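Long-range contacts in 3-hydroxyacyl-thioester dehydratase X (Mycobacterium tuberculosis, PDB 3WEW), which catalyses the reversible hydration of trans-2-enoyl-CoA thioesters to (3R)-3-hydroxyacyl-CoA over a broad range of chain lengths, with a preference for C8 to C12 substrates: residues L102-T107 / H118-F123; G86-A91 / N108-N113. All coordinates share one frame; numbering follows the deposited sequence.

Contact 1 (L102-T107 / H118-F123)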
# COMPACT_ATOMS: atom_id res chain seq x y z
N LEU A 102 2.44 -13.82 11.05
CA LEU A 102 2.06 -12.41 10.86
C LEU A 102 2.94 -11.47 11.66
O LEU A 102 3.33 -11.80 12.77
CB LEU A 102 0.64 -12.18 11.29
CG LEU A 102 -0.42 -12.81 10.40
CD1 LEU A 102 -1.76 -12.51 11.06
CD2 LEU A 102 -0.34 -12.33 8.93
N VAL A 103 3.23 -10.30 11.11
CA VAL A 103 3.93 -9.27 11.88
C VAL A 103 3.41 -7.90 11.52
O VAL A 103 3.02 -7.68 10.37
CB VAL A 103 5.46 -9.32 11.69
CG1 VAL A 103 5.87 -8.97 10.28
CG2 VAL A 103 6.13 -8.39 12.67
N ASP A 104 3.36 -7.02 12.53
CA ASP A 104 3.00 -5.62 12.33
C ASP A 104 4.24 -4.74 12.25
O ASP A 104 5.15 -4.80 13.13
CB ASP A 104 2.12 -5.10 13.45
CG ASP A 104 0.73 -5.70 13.45
OD1 ASP A 104 0.35 -6.42 12.48
OD2 ASP A 104 0.02 -5.47 14.47
N LEU A 105 4.25 -3.92 11.21
CA LEU A 105 5.27 -2.90 11.01
C LEU A 105 4.61 -1.54 11.14
O LEU A 105 3.69 -1.19 10.37
CB LEU A 105 5.89 -3.01 9.63
CG LEU A 105 7.04 -3.99 9.40
CD1 LEU A 105 8.34 -3.55 10.06
CD2 LEU A 105 6.66 -5.37 9.84
N VAL A 106 5.09 -0.79 12.13
CA VAL A 106 4.45 0.43 12.54
C VAL A 106 5.35 1.58 12.24
O VAL A 106 6.40 1.67 12.84
CB VAL A 106 4.17 0.40 14.04
CG1 VAL A 106 3.44 1.68 14.44
CG2 VAL A 106 3.36 -0.84 14.41
N THR A 107 4.92 2.47 11.34
CA THR A 107 5.75 3.55 10.83
C THR A 107 5.15 4.92 11.18
O THR A 107 3.98 5.13 11.05
CB THR A 107 5.90 3.43 9.29
OG1 THR A 107 6.41 2.13 8.96
CG2 THR A 107 6.82 4.43 8.74
N HIS A 118 0.79 8.14 10.09
CA HIS A 118 1.03 6.97 10.95
C HIS A 118 0.44 5.75 10.29
O HIS A 118 -0.70 5.77 9.85
CB HIS A 118 0.40 7.22 12.34
CG HIS A 118 0.31 6.00 13.21
ND1 HIS A 118 1.34 5.57 14.03
CD2 HIS A 118 -0.71 5.14 13.42
CE1 HIS A 118 0.95 4.51 14.71
NE2 HIS A 118 -0.28 4.21 14.33
N GLN A 119 1.23 4.69 10.19
CA GLN A 119 0.79 3.51 9.49
C GLN A 119 1.06 2.23 10.23
O GLN A 119 2.13 2.08 10.76
CB GLN A 119 1.50 3.42 8.14
CG GLN A 119 1.04 2.25 7.26
CD GLN A 119 1.81 2.22 5.99
OE1 GLN A 119 1.25 2.46 4.91
NE2 GLN A 119 3.13 1.98 6.09
N VAL A 120 0.10 1.29 10.19
CA VAL A 120 0.32 -0.09 10.60
C VAL A 120 0.19 -1.05 9.40
O VAL A 120 -0.87 -1.15 8.81
CB VAL A 120 -0.66 -0.54 11.70
CG1 VAL A 120 -0.32 -1.94 12.14
CG2 VAL A 120 -0.60 0.36 12.92
N THR A 121 1.28 -1.72 9.04
CA THR A 121 1.34 -2.61 7.90
C THR A 121 1.44 -4.04 8.42
O THR A 121 2.28 -4.33 9.26
CB THR A 121 2.53 -2.27 6.99
OG1 THR A 121 2.36 -0.97 6.37
CG2 THR A 121 2.76 -3.36 5.89
N THR A 122 0.58 -4.94 7.94
CA THR A 122 0.66 -6.34 8.34
C THR A 122 1.09 -7.22 7.20
O THR A 122 0.44 -7.26 6.16
CB THR A 122 -0.67 -6.87 8.86
OG1 THR A 122 -1.01 -6.13 10.04
CG2 THR A 122 -0.50 -8.32 9.23
N PHE A 123 2.19 -7.92 7.42
CA PHE A 123 2.77 -8.86 6.49
C PHE A 123 2.62 -10.31 6.99
O PHE A 123 2.61 -10.57 8.20
CB PHE A 123 4.27 -8.57 6.35
CG PHE A 123 4.60 -7.34 5.53
CD1 PHE A 123 4.25 -7.25 4.18
CD2 PHE A 123 5.37 -6.31 6.08
CE1 PHE A 123 4.59 -6.14 3.42
CE2 PHE A 123 5.72 -5.20 5.33
CZ PHE A 123 5.30 -5.10 4.00
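Asp-104 and Thr-122 face each other as a non-hydrogen-bonded antiparallel pair, their side chains lying side by side and pointing the same way. The Thr-122 hydroxyl donates to the carboxylate, OG1 to Asp-104 OD1 at 2.8 Å, and reaches that oxygen from above the carboxylate plane, 41° out of it. With chi1 of -62° the hydroxyl is anti to the carbonyl carbon, which brings it round to the acid. OD1 also takes a salt bridge from Arg-95, and Asn-93 holds OD2, so both carboxylate oxygens are gripped. Farther along this face, Val-120 CG1 lies 4.1 Å from Asp-104 CG, and Val-106 CG1 meets His-118 CE1 at 3.8 Å, the valine and the histidine slanting across each other. The imidazole is hydrogen-bonded through ND1 to Asn-108 OD1.

The opposite face carries Val-103, Leu-105, Thr-107, Gln-119, Thr-121 and Phe-123. Here Leu-105 crosses Phe-123 at about a right angle and puts CD2 at the ring edge, 4.1 Å from Phe-123 CD2. Thr-121 CG2 sits over one face of the same ring, 3.5 Å above its plane and displaced toward the rim. Beneath these side chains six backbone bonds join three hydrogen-bonded pairs; the middle one is the straightest, with Leu-105 N to Thr-121 O at 2.8 Å and an N-H...O angle of 173°.

Together the segments form the body of the hairpin 100-111/114-126 in the hotdog-fold sheet. Strand 84-96 flanks it beside 102-107 and strand 67-75 beside 118-123, where His-68 meets the Phe-123 ring, while helix 47-55 packs on Leu-105 through Val-50, Leu-53 and Val-54 and on Thr-107 through Val-50.

Contact 2 (G86-A91 / N108-N113)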
# COMPACT_ATOMS: atom_id res chain seq x y z
N GLY A 86 11.07 12.90 8.87
CA GLY A 86 11.65 11.98 9.85
C GLY A 86 10.88 10.66 9.76
O GLY A 86 9.65 10.66 9.63
N VAL A 87 11.57 9.54 9.79
CA VAL A 87 10.91 8.23 9.75
C VAL A 87 11.31 7.39 10.96
O VAL A 87 12.49 7.32 11.28
CB VAL A 87 11.32 7.43 8.51
CG1 VAL A 87 10.68 6.04 8.55
CG2 VAL A 87 10.97 8.20 7.24
N ARG A 88 10.33 6.76 11.61
CA ARG A 88 10.56 5.71 12.60
C ARG A 88 9.72 4.49 12.26
O ARG A 88 8.52 4.62 12.01
CB ARG A 88 10.20 6.16 14.00
CG ARG A 88 11.03 7.33 14.47
CD ARG A 88 10.90 7.64 15.97
NE ARG A 88 10.94 9.09 16.22
CZ ARG A 88 9.89 9.93 16.10
NH1 ARG A 88 8.64 9.50 15.74
NH2 ARG A 88 10.08 11.23 16.36
N VAL A 89 10.36 3.32 12.28
CA VAL A 89 9.69 2.05 12.10
C VAL A 89 10.02 1.11 13.26
O VAL A 89 11.17 1.04 13.69
CB VAL A 89 10.11 1.37 10.78
CG1 VAL A 89 9.10 0.32 10.38
CG2 VAL A 89 10.25 2.37 9.64
N ARG A 90 9.01 0.43 13.79
CA ARG A 90 9.23 -0.69 14.68
C ARG A 90 8.36 -1.83 14.22
O ARG A 90 7.36 -1.65 13.54
CB ARG A 90 8.93 -0.37 16.15
CG ARG A 90 7.57 0.26 16.38
CD ARG A 90 6.74 -0.25 17.56
NE ARG A 90 7.51 -0.80 18.69
CZ ARG A 90 8.40 -0.13 19.43
NH1 ARG A 90 8.70 1.16 19.17
NH2 ARG A 90 9.01 -0.77 20.43
N ALA A 91 8.78 -3.04 14.58
CA ALA A 91 8.06 -4.22 14.25
C ALA A 91 7.54 -4.74 15.57
O ALA A 91 8.21 -4.64 16.58
CB ALA A 91 9.00 -5.21 13.60
N ASN A 108 5.99 5.84 11.63
CA ASN A 108 5.59 7.18 12.00
C ASN A 108 6.39 8.14 11.20
O ASN A 108 7.61 8.10 11.23
CB ASN A 108 5.77 7.37 13.50
CG ASN A 108 4.67 6.66 14.29
OD1 ASN A 108 3.52 7.05 14.21
ND2 ASN A 108 4.98 5.53 14.93
N VAL A 109 5.71 8.97 10.42
CA VAL A 109 6.40 9.92 9.55
C VAL A 109 6.16 11.33 10.06
O VAL A 109 5.00 11.74 10.23
CB VAL A 109 5.97 9.76 8.07
CG1 VAL A 109 6.69 10.78 7.18
CG2 VAL A 109 6.29 8.35 7.58
N SER A 110 7.26 12.06 10.28
CA SER A 110 7.20 13.39 10.88
C SER A 110 7.66 14.47 9.97
O SER A 110 8.50 14.25 9.10
CB SER A 110 8.04 13.40 12.14
OG SER A 110 7.45 12.47 13.03
N VAL A 111 7.07 15.65 10.14
CA VAL A 111 7.53 16.87 9.52
C VAL A 111 7.78 17.86 10.66
O VAL A 111 6.86 18.23 11.44
CB VAL A 111 6.52 17.37 8.48
CG1 VAL A 111 6.77 18.83 8.05
CG2 VAL A 111 6.55 16.46 7.27
N GLY A 112 9.05 18.28 10.75
CA GLY A 112 9.55 19.05 11.90
C GLY A 112 9.47 18.16 13.14
O GLY A 112 9.98 17.04 13.13
N ASN A 113 8.79 18.64 14.17
CA ASN A 113 8.64 17.89 15.44
C ASN A 113 7.38 17.06 15.54
O ASN A 113 7.19 16.34 16.53
CB ASN A 113 8.56 18.87 16.62
CG ASN A 113 9.83 19.66 16.79
OD1 ASN A 113 10.93 19.16 16.52
ND2 ASN A 113 9.69 20.90 17.24
O HOH W 1 7.20 3.58 14.62
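Gly-86 and Arg-88 pair with Ser-110 and Asn-108 in an antiparallel ladder, the short strand axes 4.8 Å apart at closest and their directions 163° from each other. Each of the two pairs is doubly hydrogen-bonded. At one, Ser-110 N gives to Gly-86 O at 2.8 Å, and the glycine amide returns a bond to Ser-110 O from 29° out of the carbonyl plane. At the other, Asn-108 N reaches Arg-88 O at 2.8 Å, nearly in line with the carbonyl. Between them Val-87 and Val-109 form a non-hydrogen-bonded pair, where Val-109 CA adds a C-H...O contact to Gly-86 O.

Arg-88, Asn-108 and Ser-110 put their side chains on one face, and the valines go to the other. The arginine chain bends at chi3 (-143°) and carries its guanidinium over the gap between the strands, toward Ser-110: the edge of the group comes to Asn-108 CB, 4.2 Å from NH1, and Ser-110 OG is as far from NH1, a loose approach. Asn-108 uses both ends of its amide. ND2 donates to a water at 3.0 Å, which gives a weak bond back to Arg-88 O, while OD1 is occupied by His-118 of the next strand. On the other face, Val-109 CG1 lies 3.8 Å from Gly-86 O.

This ladder is the end of the hairpin 84-96/100-111 away from its connecting turn. Strand 9-16 borders it through backbone bonds from Val-87 and Val-89, strand 114-126 lies beyond 108-111, and helix 47-55 packs on Val-89 through Ser-49, Val-50 and Leu-53.

In the fold
Strand 100-111 is shared: contact 1 pairs its middle with strand 114-126, contact 2 its far end with strand 84-96, so the two cross along the chain and sit as neighbours in one antiparallel sheet, centres 13 Å apart. Contact 1 is the more buried, about 11 Å from the chain centre against 17 Å for contact 2, and covers more surface. Its chemistry divides between a partly helix-covered face of Leu-105 and Phe-123 among threonines and a mixed one where a paired acid sits beside valines. Contact 2 relies mainly on backbone bonds, with an exposed arginine and a water on its polar face. Direct ties join them: Val-106 N to Arg-90 O, and Thr-107 OG1 packing on Val-89 CG1.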